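Side-chain contact in cyclic AMP receptor protein (Thermus thermophilus, PDB 4EV0), which activates transcription of its target promoters in a cAMP-dependent manner, working as a DNA-binding homodimer: residues 151-156 with 167-172. Sequence-based numbering, arbitrary orientation.
Sequences LKLLRQ and HELAAL
Lys152 and Leu153 meet Leu172 and Leu169 without any hydrogen bond between the two segments; the shortest polar bond is internal, from Arg155 N, just past the end of helix 139-154, to Leu151 O at 2.9 Å, closing its last turn. The setting is the winged helix-turn-helix domain of the CRP family. Helix 166-173 is the first helix of the predicted DNA-binding motif, and helix 177-189, which follows the turn, is probably the recognition helix. The contact packs helix 166-173 against the end of helix 139-154. Leu153 CD1 lies 4.4 Å from Leu169 CD1, methyl against methyl. Leu153 is extended at its second torsion, with CD1 anti to CA (chi2 175°), and this carries the methyl toward Leu169. Leu169 is buried, and it also packs on Ala149 and Leu150 of helix 139-154 and on Val180 and Leu184 of helix 177-189. It therefore ties three helices into one apolar core. Leu172 sits nearer the surface and also touches Ala149. It is met by the aliphatic part of Lys152, and the two side chains cross at a slant. Lys152 also packs on Leu215 of the second subunit. The Lys152 chain bends at its third torsion (chi3 88°), and just at this bend Lys152 CE lies 4.2 Å from Leu172 CD1.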
ATOM      1  N   LEU B 151       2.010  -8.614 -28.221  1.00 58.34           N
ATOM      2  CA  LEU B 151       2.740  -9.742 -28.782  1.00 60.42           C
ATOM      3  C   LEU B 151       1.924 -11.025 -28.622  1.00 58.84           C
ATOM      4  O   LEU B 151       1.779 -11.805 -29.570  1.00 61.04           O
ATOM      5  CB  LEU B 151       4.070  -9.892 -28.060  1.00 58.64           C
ATOM      6  CG  LEU B 151       5.277 -10.340 -28.855  1.00 65.50           C
ATOM      7  CD1 LEU B 151       6.494 -10.072 -28.003  1.00 67.04           C
ATOM      8  CD2 LEU B 151       5.182 -11.819 -29.214  1.00 65.55           C
ATOM      9  N   LYS B 152       1.372 -11.218 -27.423  1.00 57.72           N
ATOM     10  CA  LYS B 152       0.578 -12.401 -27.120  1.00 57.75           C
ATOM     11  C   LYS B 152      -0.620 -12.581 -28.065  1.00 60.98           C
ATOM     12  O   LYS B 152      -0.993 -13.706 -28.406  1.00 61.48           O
ATOM     13  CB  LYS B 152       0.122 -12.387 -25.655  1.00 53.38           C
ATOM     14  CG  LYS B 152       0.990 -13.260 -24.756  1.00 55.26           C
ATOM     15  CD  LYS B 152       1.041 -12.767 -23.317  1.00 50.85           C
ATOM     16  CE  LYS B 152      -0.103 -13.344 -22.514  1.00 53.94           C
ATOM     17  NZ  LYS B 152       0.063 -13.051 -21.067  1.00 53.35           N
ATOM     18  N   LEU B 153      -1.223 -11.467 -28.475  1.00 46.77           N
ATOM     19  CA  LEU B 153      -2.337 -11.494 -29.423  1.00 50.02           C
ATOM     20  C   LEU B 153      -1.828 -11.802 -30.824  1.00 56.47           C
ATOM     21  O   LEU B 153      -2.440 -12.561 -31.555  1.00 57.65           O
ATOM     22  CB  LEU B 153      -3.080 -10.157 -29.437  1.00 50.27           C
ATOM     23  CG  LEU B 153      -3.771  -9.707 -28.144  1.00 47.33           C
ATOM     24  CD1 LEU B 153      -4.347  -8.307 -28.310  1.00 46.86           C
ATOM     25  CD2 LEU B 153      -4.863 -10.685 -27.714  1.00 46.67           C
ATOM     26  N   LEU B 154      -0.699 -11.206 -31.192  1.00 55.85           N
ATOM     27  CA  LEU B 154      -0.055 -11.542 -32.446  1.00 59.43           C
ATOM     28  C   LEU B 154       0.210 -13.036 -32.543  1.00 61.26           C
ATOM     29  O   LEU B 154       0.153 -13.615 -33.633  1.00 67.79           O
ATOM     30  CB  LEU B 154       1.269 -10.788 -32.603  1.00 60.44           C
ATOM     31  CG  LEU B 154       1.229  -9.455 -33.347  1.00 64.62           C
ATOM     32  CD1 LEU B 154       2.628  -8.862 -33.439  1.00 65.22           C
ATOM     33  CD2 LEU B 154       0.606  -9.617 -34.737  1.00 69.77           C
ATOM     34  N   ARG B 155       0.504 -13.670 -31.417  1.00 74.32           N
ATOM     35  CA  ARG B 155       0.916 -15.059 -31.492  1.00 76.71           C
ATOM     36  C   ARG B 155      -0.234 -16.077 -31.577  1.00 79.51           C
ATOM     37  O   ARG B 155      -0.007 -17.289 -31.603  1.00 81.99           O
ATOM     38  CB  ARG B 155       1.983 -15.411 -30.438  1.00 73.62           C
ATOM     39  CG  ARG B 155       1.743 -14.959 -29.041  1.00 69.45           C
ATOM     40  CD  ARG B 155       2.631 -15.685 -28.018  1.00 64.93           C
ATOM     41  NE  ARG B 155       4.012 -15.224 -27.947  1.00 65.99           N
ATOM     42  CZ  ARG B 155       4.714 -15.124 -26.808  1.00 66.42           C
ATOM     43  NH1 ARG B 155       4.144 -15.428 -25.641  1.00 62.27           N
ATOM     44  NH2 ARG B 155       5.987 -14.718 -26.825  1.00 65.01           N
ATOM     45  N   GLN B 156      -1.464 -15.593 -31.690  1.00 87.64           N
ATOM     46  CA  GLN B 156      -2.580 -16.516 -31.865  1.00 91.51           C
ATOM     47  C   GLN B 156      -2.824 -16.850 -33.344  1.00 98.13           C
ATOM     48  O   GLN B 156      -3.664 -17.693 -33.666  1.00102.86           O
ATOM     49  CB  GLN B 156      -3.843 -16.005 -31.168  1.00 90.16           C
ATOM     50  CG  GLN B 156      -4.504 -14.821 -31.845  1.00 94.43           C
ATOM     51  CD  GLN B 156      -5.331 -13.990 -30.874  1.00 91.32           C
ATOM     52  OE1 GLN B 156      -6.117 -13.126 -31.277  1.00 93.09           O
ATOM     53  NE2 GLN B 156      -5.151 -14.246 -29.582  1.00 87.25           N
ATOM     54  N   HIS B 167      -9.124  -1.615 -21.808  1.00 46.77           N
ATOM     55  CA  HIS B 167      -9.287  -2.305 -20.528  1.00 48.87           C
ATOM     56  C   HIS B 167      -9.014  -3.808 -20.622  1.00 45.32           C
ATOM     57  O   HIS B 167      -8.495  -4.402 -19.674  1.00 45.96           O
ATOM     58  CB  HIS B 167     -10.638  -1.988 -19.846  1.00 52.98           C
ATOM     59  CG  HIS B 167     -11.832  -2.619 -20.501  1.00 52.29           C
ATOM     60  ND1 HIS B 167     -12.083  -3.975 -20.454  1.00 52.28           N
ATOM     61  CD2 HIS B 167     -12.862  -2.073 -21.189  1.00 54.34           C
ATOM     62  CE1 HIS B 167     -13.201  -4.237 -21.108  1.00 54.76           C
ATOM     63  NE2 HIS B 167     -13.694  -3.100 -21.562  1.00 53.96           N
ATOM     64  N   GLU B 168      -9.327  -4.418 -21.761  1.00 52.00           N
ATOM     65  CA  GLU B 168      -9.074  -5.847 -21.935  1.00 52.20           C
ATOM     66  C   GLU B 168      -7.575  -6.087 -22.094  1.00 51.02           C
ATOM     67  O   GLU B 168      -7.028  -7.122 -21.695  1.00 49.66           O
ATOM     68  CB  GLU B 168      -9.825  -6.391 -23.158  1.00 51.78           C
ATOM     69  CG  GLU B 168     -11.267  -5.909 -23.280  1.00 54.59           C
ATOM     70  CD  GLU B 168     -11.988  -6.518 -24.487  1.00 58.67           C
ATOM     71  OE1 GLU B 168     -12.171  -5.806 -25.503  1.00 59.84           O
ATOM     72  OE2 GLU B 168     -12.376  -7.712 -24.417  1.00 60.52           O
ATOM     73  N   LEU B 169      -6.917  -5.111 -22.699  1.00 47.28           N
ATOM     74  CA  LEU B 169      -5.478  -5.142 -22.850  1.00 46.00           C
ATOM     75  C   LEU B 169      -4.808  -4.905 -21.482  1.00 46.24           C
ATOM     76  O   LEU B 169      -3.746  -5.483 -21.191  1.00 44.22           O
ATOM     77  CB  LEU B 169      -5.094  -4.064 -23.858  1.00 46.99           C
ATOM     78  CG  LEU B 169      -3.768  -4.131 -24.573  1.00 47.94           C
ATOM     79  CD1 LEU B 169      -3.468  -5.554 -24.987  1.00 47.78           C
ATOM     80  CD2 LEU B 169      -3.905  -3.215 -25.764  1.00 52.77           C
ATOM     81  N   ALA B 170      -5.431  -4.073 -20.646  1.00 50.34           N
ATOM     82  CA  ALA B 170      -4.900  -3.803 -19.314  1.00 52.82           C
ATOM     83  C   ALA B 170      -4.998  -5.050 -18.428  1.00 54.10           C
ATOM     84  O   ALA B 170      -4.090  -5.360 -17.643  1.00 55.08           O
ATOM     85  CB  ALA B 170      -5.624  -2.610 -18.666  1.00 54.25           C
ATOM     86  N   ALA B 171      -6.108  -5.766 -18.554  1.00 54.29           N
ATOM     87  CA  ALA B 171      -6.270  -7.017 -17.833  1.00 56.89           C
ATOM     88  C   ALA B 171      -5.219  -8.013 -18.313  1.00 53.30           C
ATOM     89  O   ALA B 171      -4.646  -8.759 -17.520  1.00 55.29           O
ATOM     90  CB  ALA B 171      -7.692  -7.572 -18.028  1.00 54.62           C
ATOM     91  N   LEU B 172      -4.970  -8.020 -19.614  1.00 55.64           N
ATOM     92  CA  LEU B 172      -3.963  -8.908 -20.179  1.00 55.52           C
ATOM     93  C   LEU B 172      -2.581  -8.592 -19.621  1.00 54.55           C
ATOM     94  O   LEU B 172      -1.893  -9.489 -19.145  1.00 54.80           O
ATOM     95  CB  LEU B 172      -3.950  -8.814 -21.708  1.00 56.48           C
ATOM     96  CG  LEU B 172      -3.946 -10.124 -22.504  1.00 57.79           C
ATOM     97  CD1 LEU B 172      -2.727 -10.224 -23.419  1.00 57.39           C
ATOM     98  CD2 LEU B 172      -4.017 -11.331 -21.576  1.00 58.91           C
TER